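Enoyl-CoA hydratase, EchA12_1 (Mycobacterium marinum M, PDB 3QRE) probably catalyses the reversible addition of water to the double bond of enoyl-CoA thioesters in fatty acid metabolism, as a member of the crotonase-like family. Local coordinates at residues Ala41-Asn46 against Arg76-Thr81; Ala149-Val154 against Ser179-Arg184; Ala157-Lys162 against Lys213-Pro218; Phe163-Ala168 against Asp193-Gly198. One frame throughout, in Å; residues are numbered along the deposited sequence.

The four contacts follow the crotonase-like fold from its sheet core to its subunit interface. Interactions 1 and 3 lie in the same mixed sheet, their centres about 17 Å apart. Interaction 2 packs the helix before strand 154-158 on a later helix. It touches interaction 1 where L80 CD2 meets C152 SG at 3.9 Å, and interaction 3 where V154 CG1 meets K213 CD at 3.6 Å. Interaction 4 is about 14 Å from interaction 2, centre to centre, and L182 packs on L194 and L195 between them. It also meets interaction 3 through A157 and F163. Between subunits, K213 of one chain forms a salt bridge with D193 of a neighbouring subunit.

Interaction 1: residues Ala41-Asn46 against Arg76-Thr81; sequences AIITFN and RVIVLT
I43 is held by T81 and V79 through two backbone bonds, part of a parallel ladder of five. A41 N donates to V77 O, V79 N to A41 O, I43 N to V79 O at 2.7 Å, T81 N to I43 O, and F45 N to T81 O at 2.8 Å. CA-H...O contacts add to the ladder; the shortest runs from T44 CA to T81 O at 3.2 Å.

Apolar contacts fill the face that carries A41, I43, I78 and L80. I43 CD1 reaches I78 CG2 at 3.7 Å. I43 CG2, anti to its backbone N, turns to L80 CD1 at 3.8 Å. The same L80 methyl, CD1, meets F45 CZ at 3.7 Å. The ring of F45 swings back to it from the strand end.

On the other face T44 and T81 lie side by side, with T44 OG1 3.7 Å from T81 CG2. T81 OG1 is hydrogen-bonded to A136 O of the next strand.

Helix 56-71 covers the I43 and L80 face. Strands 40-45 and 77-82 with this helix make a beta-alpha-beta unit of the crotonase-like fold.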
loop_
_atom_site.group_PDB
_atom_site.type_symbol
_atom_site.label_atom_id
_atom_site.label_comp_id
_atom_site.label_asym_id
_atom_site.label_seq_id
_atom_site.Cartn_x
_atom_site.Cartn_y
_atom_site.Cartn_z
ATOM N N ALA A 41 -16.434 0.844 25.130
ATOM C CA ALA A 41 -17.282 -0.344 25.073
ATOM C C ALA A 41 -16.475 -1.579 24.629
ATOM O O ALA A 41 -15.940 -1.621 23.512
ATOM C CB ALA A 41 -18.460 -0.109 24.111
ATOM N N ILE A 42 -16.398 -2.581 25.501
ATOM C CA ILE A 42 -15.718 -3.838 25.194
ATOM C C ILE A 42 -16.744 -4.884 24.766
ATOM O O ILE A 42 -17.657 -5.241 25.531
ATOM C CB ILE A 42 -14.888 -4.361 26.390
ATOM C CG1 ILE A 42 -13.901 -3.281 26.853
ATOM C CG2 ILE A 42 -14.181 -5.689 26.020
ATOM C CD1 ILE A 42 -13.143 -3.626 28.132
ATOM N N ILE A 43 -16.589 -5.355 23.532
ATOM C CA ILE A 43 -17.503 -6.296 22.928
ATOM C C ILE A 43 -16.726 -7.590 22.731
ATOM O O ILE A 43 -15.656 -7.615 22.087
ATOM C CB ILE A 43 -18.059 -5.726 21.605
ATOM C CG1 ILE A 43 -18.798 -4.406 21.894
ATOM C CG2 ILE A 43 -18.933 -6.752 20.861
ATOM C CD1 ILE A 43 -19.486 -3.788 20.668
ATOM N N THR A 44 -17.264 -8.661 23.306
ATOM C CA THR A 44 -16.568 -9.935 23.391
ATOM C C THR A 44 -17.401 -11.057 22.790
ATOM O O THR A 44 -18.509 -11.344 23.280
ATOM C CB THR A 44 -16.191 -10.259 24.872
ATOM O OG1 THR A 44 -15.468 -9.149 25.428
ATOM C CG2 THR A 44 -15.336 -11.550 24.989
ATOM N N PHE A 45 -16.879 -11.678 21.723
ATOM C CA PHE A 45 -17.468 -12.924 21.207
ATOM C C PHE A 45 -17.335 -14.011 22.274
ATOM O O PHE A 45 -16.236 -14.279 22.775
ATOM C CB PHE A 45 -16.819 -13.389 19.895
ATOM C CG PHE A 45 -16.909 -12.386 18.765
ATOM C CD1 PHE A 45 -18.129 -11.816 18.402
ATOM C CD2 PHE A 45 -15.764 -12.025 18.062
ATOM C CE1 PHE A 45 -18.208 -10.914 17.365
ATOM C CE2 PHE A 45 -15.824 -11.113 17.023
ATOM C CZ PHE A 45 -17.054 -10.558 16.671
ATOM N N ASN A 46 -18.465 -14.623 22.614
ATOM C CA ASN A 46 -18.557 -15.523 23.761
ATOM C C ASN A 46 -19.071 -16.911 23.405
ATOM O O ASN A 46 -19.945 -17.453 24.071
ATOM C CB ASN A 46 -19.429 -14.899 24.865
ATOM C CG ASN A 46 -19.386 -15.696 26.163
ATOM O OD1 ASN A 46 -18.338 -16.219 26.548
ATOM N ND2 ASN A 46 -20.523 -15.792 26.838
ATOM N N ARG A 76 -17.206 6.433 23.799
ATOM C CA ARG A 76 -16.327 7.102 22.853
ATOM C C ARG A 76 -15.681 6.143 21.848
ATOM O O ARG A 76 -15.567 6.465 20.662
ATOM C CB ARG A 76 -15.238 7.852 23.610
ATOM C CG ARG A 76 -15.777 8.890 24.624
ATOM C CD ARG A 76 -16.390 10.048 23.881
ATOM N NE ARG A 76 -15.676 10.244 22.611
ATOM C CZ ARG A 76 -14.516 10.897 22.475
ATOM N NH1 ARG A 76 -13.921 11.455 23.531
ATOM N NH2 ARG A 76 -13.950 10.992 21.269
ATOM N N VAL A 77 -15.239 4.981 22.323
ATOM C CA VAL A 77 -14.513 4.035 21.479
ATOM C C VAL A 77 -14.985 2.609 21.785
ATOM O O VAL A 77 -15.386 2.299 22.931
ATOM C CB VAL A 77 -12.984 4.149 21.680
ATOM C CG1 VAL A 77 -12.227 3.298 20.659
ATOM C CG2 VAL A 77 -12.527 5.589 21.569
ATOM N N ILE A 78 -14.929 1.762 20.758
ATOM C CA ILE A 78 -15.309 0.352 20.855
ATOM C C ILE A 78 -14.090 -0.567 20.734
ATOM O O ILE A 78 -13.255 -0.398 19.839
ATOM C CB ILE A 78 -16.323 -0.046 19.748
ATOM C CG1 ILE A 78 -17.612 0.789 19.847
ATOM C CG2 ILE A 78 -16.634 -1.546 19.820
ATOM C CD1 ILE A 78 -18.517 0.732 18.577
ATOM N N VAL A 79 -13.985 -1.533 21.640
ATOM C CA VAL A 79 -12.958 -2.588 21.529
ATOM C C VAL A 79 -13.662 -3.919 21.270
ATOM O O VAL A 79 -14.639 -4.249 21.942
ATOM C CB VAL A 79 -11.993 -2.622 22.752
ATOM C CG1 VAL A 79 -11.119 -3.861 22.755
ATOM C CG2 VAL A 79 -11.085 -1.390 22.719
ATOM N N LEU A 80 -13.183 -4.640 20.255
ATOM C CA LEU A 80 -13.746 -5.916 19.836
ATOM C C LEU A 80 -12.725 -7.060 20.026
ATOM O O LEU A 80 -11.596 -6.973 19.555
ATOM C CB LEU A 80 -14.211 -5.828 18.369
ATOM C CG LEU A 80 -14.825 -7.086 17.716
ATOM C CD1 LEU A 80 -16.149 -7.429 18.429
ATOM C CD2 LEU A 80 -15.022 -6.956 16.155
ATOM N N THR A 81 -13.143 -8.124 20.719
ATOM C CA THR A 81 -12.283 -9.279 21.023
ATOM C C THR A 81 -13.079 -10.597 21.155
ATOM O O THR A 81 -14.305 -10.589 21.196
ATOM C CB THR A 81 -11.408 -9.031 22.314
ATOM O OG1 THR A 81 -10.311 -9.964 22.362
ATOM C CG2 THR A 81 -12.261 -9.115 23.624
#

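Interaction 2: residues Ala149-Val154 against Ser179-Arg184; sequences ALMCDV and SWILPR
L150 and M151, late in helix 144-151, pack on W180, I181 and L182 of helix 178-185. The contact is apolar and buried.

Aliphatic packing centres on I181. I181 CG1 lies anti to the backbone N (chi1 -166°) and meets the backbone of L150, at 3.5 Å from L150 O. The CG2 branch turns the other way and takes the M151 methyl, M151 CE to I181 CG2 at 3.6 Å. L150 CB lies across both I181 branches. L150 CD1 touches L182 CD1 at 3.9 Å.

The sulfur makes a Met-aromatic contact. The M151 chain bends at chi2 (-56°), and SD comes to the edge of the W180 six-membered ring, almost in its plane. M151 SD lies 5.2 Å from the centroid of that ring and 4.0 Å from W180 CZ3.

Within helix 178-185, R184 folds back over one face of W180: CD lies toward the rim of the indole, and the flat guanidinium rests over W180 CD1. R184 NH2 donates to W180 O at 3.2 Å; the oxygen is approached from the side and lies somewhat out of the guanidinium plane.

L211 packs on L150 and L182, and A191 of helix 188-197 also meets L182. W188 of the second subunit meets the W180 ring and packs on I181. Strand 133-137 lies beside 149-154, where A149 packs on I137 and C152 on V133.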
loop_
_atom_site.group_PDB
_atom_site.type_symbol
_atom_site.label_atom_id
_atom_site.label_comp_id
_atom_site.label_asym_id
_atom_site.label_seq_id
_atom_site.Cartn_x
_atom_site.Cartn_y
_atom_site.Cartn_z
ATOM N N ALA A 149 -12.473 -8.384 11.270
ATOM C CA ALA A 149 -11.287 -7.741 11.849
ATOM C C ALA A 149 -10.839 -6.614 10.954
ATOM O O ALA A 149 -10.606 -5.513 11.435
ATOM C CB ALA A 149 -10.140 -8.751 12.064
ATOM N N LEU A 150 -10.785 -6.881 9.640
ATOM C CA LEU A 150 -10.284 -5.898 8.676
ATOM C C LEU A 150 -11.221 -4.729 8.467
ATOM O O LEU A 150 -10.777 -3.676 8.003
ATOM C CB LEU A 150 -9.968 -6.564 7.332
ATOM C CG LEU A 150 -8.883 -7.651 7.300
ATOM C CD1 LEU A 150 -8.583 -8.018 5.857
ATOM C CD2 LEU A 150 -7.591 -7.216 8.022
ATOM N N MET A 151 -12.503 -4.895 8.819
ATOM C CA MET A 151 -13.478 -3.779 8.750
ATOM C C MET A 151 -13.289 -2.789 9.912
ATOM O O MET A 151 -13.744 -1.620 9.854
ATOM C CB MET A 151 -14.952 -4.272 8.698
ATOM C CG MET A 151 -15.300 -5.038 7.443
ATOM S SD MET A 151 -14.958 -4.103 5.895
ATOM C CE MET A 151 -15.368 -5.448 4.739
ATOM N N CYS A 152 -12.617 -3.259 10.956
ATOM C CA CYS A 152 -12.336 -2.415 12.098
ATOM C C CYS A 152 -11.333 -1.310 11.750
ATOM O O CYS A 152 -10.591 -1.405 10.781
ATOM C CB CYS A 152 -11.860 -3.261 13.297
ATOM S SG CYS A 152 -13.130 -4.417 13.870
ATOM N N ASP A 153 -11.329 -0.249 12.544
ATOM C CA ASP A 153 -10.432 0.881 12.292
ATOM C C ASP A 153 -8.978 0.499 12.518
ATOM O O ASP A 153 -8.115 0.814 11.702
ATOM C CB ASP A 153 -10.843 2.055 13.186
ATOM C CG ASP A 153 -12.234 2.542 12.860
ATOM O OD1 ASP A 153 -12.357 3.286 11.897
ATOM O OD2 ASP A 153 -13.226 2.175 13.510
ATOM N N VAL A 154 -8.718 -0.173 13.642
ATOM C CA VAL A 154 -7.351 -0.492 14.074
ATOM C C VAL A 154 -7.319 -1.887 14.661
ATOM O O VAL A 154 -8.260 -2.292 15.372
ATOM C CB VAL A 154 -6.812 0.543 15.102
ATOM C CG1 VAL A 154 -5.382 0.243 15.464
ATOM C CG2 VAL A 154 -6.908 1.973 14.544
ATOM N N SER A 179 -13.046 -9.399 -0.618
ATOM C CA SER A 179 -12.380 -9.104 -1.896
ATOM C C SER A 179 -12.355 -7.594 -2.137
ATOM O O SER A 179 -11.636 -7.109 -3.000
ATOM C CB SER A 179 -13.056 -9.825 -3.042
ATOM O OG SER A 179 -14.300 -9.200 -3.289
ATOM N N TRP A 180 -13.132 -6.869 -1.337
ATOM C CA TRP A 180 -13.124 -5.412 -1.304
ATOM C C TRP A 180 -12.055 -4.895 -0.314
ATOM O O TRP A 180 -11.115 -4.198 -0.722
ATOM C CB TRP A 180 -14.520 -4.915 -0.910
ATOM C CG TRP A 180 -14.667 -3.434 -0.824
ATOM C CD1 TRP A 180 -14.760 -2.557 -1.883
ATOM C CD2 TRP A 180 -14.786 -2.628 0.372
ATOM N NE1 TRP A 180 -14.918 -1.270 -1.414
ATOM C CE2 TRP A 180 -14.943 -1.283 -0.042
ATOM C CE3 TRP A 180 -14.768 -2.911 1.743
ATOM C CZ2 TRP A 180 -15.088 -0.224 0.866
ATOM C CZ3 TRP A 180 -14.914 -1.848 2.651
ATOM C CH2 TRP A 180 -15.083 -0.530 2.201
ATOM N N ILE A 181 -12.189 -5.244 0.974
ATOM C CA ILE A 181 -11.300 -4.698 2.003
ATOM C C ILE A 181 -9.834 -5.153 1.885
ATOM O O ILE A 181 -8.913 -4.340 1.991
ATOM C CB ILE A 181 -11.889 -4.930 3.458
ATOM C CG1 ILE A 181 -11.151 -4.063 4.507
ATOM C CG2 ILE A 181 -12.007 -6.453 3.823
ATOM C CD1 ILE A 181 -11.230 -2.538 4.160
ATOM N N LEU A 182 -9.596 -6.440 1.643
ATOM C CA LEU A 182 -8.225 -6.964 1.606
ATOM C C LEU A 182 -7.281 -6.225 0.661
ATOM O O LEU A 182 -6.223 -5.755 1.121
ATOM C CB LEU A 182 -8.193 -8.475 1.339
ATOM C CG LEU A 182 -6.855 -9.198 1.577
ATOM C CD1 LEU A 182 -6.193 -8.756 2.916
ATOM C CD2 LEU A 182 -7.034 -10.740 1.496
ATOM N N PRO A 183 -7.626 -6.125 -0.654
ATOM C CA PRO A 183 -6.668 -5.410 -1.494
ATOM C C PRO A 183 -6.550 -3.908 -1.161
ATOM O O PRO A 183 -5.474 -3.324 -1.356
ATOM C CB PRO A 183 -7.182 -5.647 -2.936
ATOM C CG PRO A 183 -8.612 -5.983 -2.793
ATOM C CD PRO A 183 -8.779 -6.623 -1.431
ATOM N N ARG A 184 -7.622 -3.305 -0.643
ATOM C CA ARG A 184 -7.578 -1.886 -0.228
ATOM C C ARG A 184 -6.633 -1.619 0.925
ATOM O O ARG A 184 -5.955 -0.580 0.938
ATOM C CB ARG A 184 -8.984 -1.333 0.057
ATOM C CG ARG A 184 -9.622 -0.797 -1.242
ATOM C CD ARG A 184 -11.122 -0.696 -1.137
ATOM N NE ARG A 184 -11.732 -0.325 -2.418
ATOM C CZ ARG A 184 -11.890 -1.158 -3.449
ATOM N NH1 ARG A 184 -12.438 -0.705 -4.559
ATOM N NH2 ARG A 184 -11.496 -2.445 -3.376
#

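Interaction 3: residues Ala157-Lys162 against Lys213-Pro218; sequences AAAGAK and KEVVTP
A159 N donates to V216 O at 2.8 Å, the shortest polar bond of this contact. V216 O also receives a CA-H...O contact from A158 CA at 3.3 Å. Two more backbone bonds complete the ladder: V216 N to A157 O at 3.0 Å, and A157 N to E214 O at 3.1 Å. A157 O is also approached by V215 CA. The pairing is parallel, A157 beside V215 and A158 beside V216.

Side-chain contacts are small. V215 CG1 is anti to its backbone N (chi1 -179°), which sends the methyl forward, past its own carbonyl carbon, and across to A159. V215 CG1 lies 3.5 Å from A159 CA and 3.9 Å from A159 CB. A158 CB faces P218, with P218 CG at 4.3 Å. P218 CG also approaches A159 O, a loose contact.

The chain turns as the ladder ends: a type II beta turn runs from A158 to A161, closed by A161 N to A158 O.

The end of E214 leads away from 157-162 and forms a salt bridge with R224 of helix 221-235. L221 of that helix covers A158 and V216. A203 and E204 of helix 203-208 cover the A157 and V215 face. Strand 154-158 also bonds to I137 of strand 133-137, and strand 214-216 is the outermost strand of the sheet within this chain.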
loop_
_atom_site.group_PDB
_atom_site.type_symbol
_atom_site.label_atom_id
_atom_site.label_comp_id
_atom_site.label_asym_id
_atom_site.label_seq_id
_atom_site.Cartn_x
_atom_site.Cartn_y
_atom_site.Cartn_z
ATOM N N ALA A 157 -2.796 -7.535 17.520
ATOM C CA ALA A 157 -2.826 -8.979 17.492
ATOM C C ALA A 157 -1.873 -9.555 18.525
ATOM O O ALA A 157 -0.782 -9.007 18.757
ATOM C CB ALA A 157 -2.477 -9.477 16.121
ATOM N N ALA A 158 -2.291 -10.664 19.133
ATOM C CA ALA A 158 -1.428 -11.435 20.005
ATOM C C ALA A 158 -0.384 -12.154 19.168
ATOM O O ALA A 158 -0.704 -12.673 18.092
ATOM C CB ALA A 158 -2.252 -12.437 20.815
ATOM N N ALA A 159 0.853 -12.183 19.672
ATOM C CA ALA A 159 1.935 -12.983 19.114
ATOM C C ALA A 159 1.514 -14.438 18.889
ATOM O O ALA A 159 0.874 -15.038 19.741
ATOM C CB ALA A 159 3.202 -12.905 20.034
ATOM N N GLY A 160 1.851 -14.988 17.728
ATOM C CA GLY A 160 1.427 -16.339 17.354
ATOM C C GLY A 160 0.011 -16.522 16.782
ATOM O O GLY A 160 -0.330 -17.623 16.325
ATOM N N ALA A 161 -0.832 -15.487 16.818
ATOM C CA ALA A 161 -2.231 -15.647 16.390
ATOM C C ALA A 161 -2.294 -15.980 14.895
ATOM O O ALA A 161 -1.596 -15.363 14.097
ATOM C CB ALA A 161 -3.030 -14.420 16.703
ATOM N N LYS A 162 -3.095 -16.985 14.536
ATOM C CA LYS A 162 -3.201 -17.465 13.146
ATOM C C LYS A 162 -4.272 -16.745 12.325
ATOM O O LYS A 162 -5.404 -16.534 12.797
ATOM C CB LYS A 162 -3.486 -18.971 13.085
ATOM C CG LYS A 162 -2.412 -19.861 13.754
ATOM C CD LYS A 162 -2.186 -21.142 12.944
ATOM C CE LYS A 162 -0.958 -21.897 13.431
ATOM N NZ LYS A 162 -1.226 -22.568 14.741
ATOM N N LYS A 213 -1.645 -3.412 13.133
ATOM C CA LYS A 213 -0.846 -2.239 13.517
ATOM C C LYS A 213 0.360 -2.659 14.367
ATOM O O LYS A 213 1.457 -2.072 14.250
ATOM C CB LYS A 213 -1.701 -1.213 14.269
ATOM C CG LYS A 213 -0.938 -0.315 15.258
ATOM C CD LYS A 213 -1.877 0.644 16.008
ATOM C CE LYS A 213 -1.140 1.505 17.060
ATOM N NZ LYS A 213 -0.057 2.329 16.449
ATOM N N GLU A 214 0.163 -3.674 15.209
ATOM C CA GLU A 214 1.160 -4.004 16.212
ATOM C C GLU A 214 0.877 -5.369 16.813
ATOM O O GLU A 214 -0.294 -5.705 17.114
ATOM C CB GLU A 214 1.130 -2.924 17.288
ATOM C CG GLU A 214 2.235 -2.937 18.313
ATOM C CD GLU A 214 2.071 -1.808 19.327
ATOM O OE1 GLU A 214 2.020 -0.620 18.914
ATOM O OE2 GLU A 214 1.989 -2.109 20.540
ATOM N N VAL A 215 1.947 -6.160 16.954
ATOM C CA VAL A 215 1.892 -7.452 17.648
ATOM C C VAL A 215 2.384 -7.302 19.096
ATOM O O VAL A 215 3.481 -6.799 19.337
ATOM C CB VAL A 215 2.756 -8.531 16.924
ATOM C CG1 VAL A 215 2.673 -9.884 17.654
ATOM C CG2 VAL A 215 2.328 -8.673 15.473
ATOM N N VAL A 216 1.576 -7.728 20.053
ATOM C CA VAL A 216 2.014 -7.762 21.455
ATOM C C VAL A 216 1.903 -9.192 22.003
ATOM O O VAL A 216 1.283 -10.050 21.357
ATOM C CB VAL A 216 1.182 -6.802 22.364
ATOM C CG1 VAL A 216 1.373 -5.360 21.947
ATOM C CG2 VAL A 216 -0.285 -7.182 22.360
ATOM N N THR A 217 2.505 -9.443 23.172
ATOM C CA THR A 217 2.340 -10.722 23.891
ATOM C C THR A 217 0.867 -10.970 24.221
ATOM O O THR A 217 0.113 -10.003 24.381
ATOM C CB THR A 217 3.106 -10.727 25.235
ATOM O OG1 THR A 217 2.597 -9.679 26.087
ATOM C CG2 THR A 217 4.602 -10.550 25.010
ATOM N N PRO A 218 0.447 -12.254 24.327
ATOM C CA PRO A 218 -0.964 -12.523 24.664
ATOM C C PRO A 218 -1.431 -11.822 25.953
ATOM O O PRO A 218 -2.519 -11.235 25.970
ATOM C CB PRO A 218 -1.010 -14.054 24.783
ATOM C CG PRO A 218 0.060 -14.508 23.804
ATOM C CD PRO A 218 1.173 -13.497 24.001
#

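Interaction 4: residues Phe163-Ala168 against Asp193-Gly198; sequences FAAVFA and DLLLSG
A165 is the centre of an inverse gamma turn just after strand 162-164, and it meets the last turn of helix 188-197, where G198 leaves the helix with positive phi. The two backbones are joined by water. One water accepts from A165 N at 2.9 Å and donates to L194 O. A second donates to A165 O at 2.7 Å and to L195 O at 2.7 Å. Both polar groups of A165 are thus bridged to carbonyls at the helix end.

A165 CB points toward the helix and touches L195 CD2 at 3.8 Å and L194 CB at 4.1 Å. With CG anti to its carbonyl carbon (chi1 -67°), the F167 ring is brought obliquely against the same L195 methyl, F167 CD2 to L195 CD2 at 3.8 Å. Strand 162-164 belongs to the smaller four-stranded sheet of this crotonase-like chain, so the contact joins that sheet's exit to a helix. L172 of helix 169-173 packs on both F167 and L195.

V166 CB points away from the helix, yet V166 CG2 reaches G198 O at 3.4 Å. Within the helix, S197 OG and S197 N both donate to D193 O, from opposite faces of its plane. D193 forms salt bridges with R199 and with K213 of the third subunit, and a hydrogen bond with Y228 of that subunit. In that subunit I244 packs on L195 and Y235 on V166.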
loop_
_atom_site.group_PDB
_atom_site.type_symbol
_atom_site.label_atom_id
_atom_site.label_comp_id
_atom_site.label_asym_id
_atom_site.label_seq_id
_atom_site.Cartn_x
_atom_site.Cartn_y
_atom_site.Cartn_z
ATOM N N PHE A 163 -3.906 -16.396 11.089
ATOM C CA PHE A 163 -4.834 -15.783 10.148
ATOM C C PHE A 163 -4.905 -16.634 8.908
ATOM O O PHE A 163 -3.902 -17.230 8.507
ATOM C CB PHE A 163 -4.343 -14.391 9.730
ATOM C CG PHE A 163 -4.162 -13.432 10.866
ATOM C CD1 PHE A 163 -5.032 -12.371 11.027
ATOM C CD2 PHE A 163 -3.113 -13.584 11.774
ATOM C CE1 PHE A 163 -4.875 -11.466 12.086
ATOM C CE2 PHE A 163 -2.955 -12.692 12.821
ATOM C CZ PHE A 163 -3.836 -11.624 12.975
ATOM N N ALA A 164 -6.078 -16.687 8.293
ATOM C CA ALA A 164 -6.216 -17.329 6.987
ATOM C C ALA A 164 -7.397 -16.742 6.252
ATOM O O ALA A 164 -8.500 -16.649 6.806
ATOM C CB ALA A 164 -6.367 -18.837 7.111
ATOM N N ALA A 165 -7.150 -16.338 5.013
ATOM C CA ALA A 165 -8.200 -15.855 4.123
ATOM C C ALA A 165 -8.859 -17.052 3.386
ATOM O O ALA A 165 -8.751 -17.184 2.165
ATOM C CB ALA A 165 -7.626 -14.816 3.133
ATOM N N VAL A 166 -9.513 -17.924 4.156
ATOM C CA VAL A 166 -10.193 -19.131 3.646
ATOM C C VAL A 166 -11.691 -18.870 3.590
ATOM O O VAL A 166 -12.296 -18.489 4.589
ATOM C CB VAL A 166 -9.932 -20.373 4.538
ATOM C CG1 VAL A 166 -10.814 -21.539 4.129
ATOM C CG2 VAL A 166 -8.474 -20.796 4.444
ATOM N N PHE A 167 -12.267 -19.075 2.405
ATOM C CA PHE A 167 -13.630 -18.659 2.087
ATOM C C PHE A 167 -14.297 -19.623 1.139
ATOM O O PHE A 167 -13.643 -20.243 0.301
ATOM C CB PHE A 167 -13.648 -17.268 1.426
ATOM C CG PHE A 167 -13.231 -16.164 2.339
ATOM C CD1 PHE A 167 -14.161 -15.563 3.194
ATOM C CD2 PHE A 167 -11.903 -15.751 2.387
ATOM C CE1 PHE A 167 -13.769 -14.540 4.060
ATOM C CE2 PHE A 167 -11.505 -14.732 3.257
ATOM C CZ PHE A 167 -12.426 -14.138 4.100
ATOM N N ALA A 168 -15.614 -19.736 1.292
ATOM C CA ALA A 168 -16.465 -20.357 0.295
ATOM C C ALA A 168 -16.742 -19.312 -0.802
ATOM O O ALA A 168 -16.396 -18.122 -0.641
ATOM C CB ALA A 168 -17.778 -20.818 0.954
ATOM N N ASP A 193 -2.457 -13.493 -3.533
ATOM C CA ASP A 193 -1.690 -14.510 -2.830
ATOM C C ASP A 193 -2.520 -15.196 -1.701
ATOM O O ASP A 193 -2.660 -16.414 -1.682
ATOM C CB ASP A 193 -0.374 -13.897 -2.286
ATOM C CG ASP A 193 0.372 -14.833 -1.337
ATOM O OD1 ASP A 193 0.205 -16.083 -1.436
ATOM O OD2 ASP A 193 1.132 -14.323 -0.493
ATOM N N LEU A 194 -3.048 -14.398 -0.770
ATOM C CA LEU A 194 -3.790 -14.901 0.397
ATOM C C LEU A 194 -5.069 -15.641 0.021
ATOM O O LEU A 194 -5.373 -16.676 0.611
ATOM C CB LEU A 194 -4.079 -13.761 1.397
ATOM C CG LEU A 194 -2.805 -13.123 1.985
ATOM C CD1 LEU A 194 -3.112 -11.983 2.968
ATOM C CD2 LEU A 194 -1.878 -14.174 2.646
ATOM N N LEU A 195 -5.804 -15.119 -0.967
ATOM C CA LEU A 195 -7.062 -15.736 -1.409
ATOM C C LEU A 195 -6.878 -17.014 -2.205
ATOM O O LEU A 195 -7.561 -18.014 -1.930
ATOM C CB LEU A 195 -7.954 -14.741 -2.165
ATOM C CG LEU A 195 -8.466 -13.639 -1.221
ATOM C CD1 LEU A 195 -9.050 -12.466 -2.021
ATOM C CD2 LEU A 195 -9.465 -14.172 -0.137
ATOM N N LEU A 196 -5.979 -16.985 -3.192
ATOM C CA LEU A 196 -5.718 -18.151 -4.053
ATOM C C LEU A 196 -5.023 -19.286 -3.306
ATOM O O LEU A 196 -5.264 -20.443 -3.609
ATOM C CB LEU A 196 -4.845 -17.775 -5.252
ATOM C CG LEU A 196 -5.375 -16.854 -6.355
ATOM C CD1 LEU A 196 -4.206 -16.288 -7.178
ATOM C CD2 LEU A 196 -6.415 -17.576 -7.260
ATOM N N SER A 197 -4.140 -18.950 -2.358
ATOM C CA SER A 197 -3.433 -19.971 -1.567
ATOM C C SER A 197 -4.259 -20.436 -0.370
ATOM O O SER A 197 -4.175 -21.600 0.031
ATOM C CB SER A 197 -2.071 -19.491 -1.068
ATOM O OG SER A 197 -2.219 -18.470 -0.086
ATOM N N GLY A 198 -5.047 -19.534 0.201
ATOM C CA GLY A 198 -5.778 -19.845 1.422
ATOM C C GLY A 198 -4.818 -20.112 2.574
ATOM O O GLY A 198 -5.198 -20.732 3.570
HETATM O O HOH W 1 -9.615 -18.224 -0.142
HETATM O O HOH W 2 -4.845 -16.808 3.352
#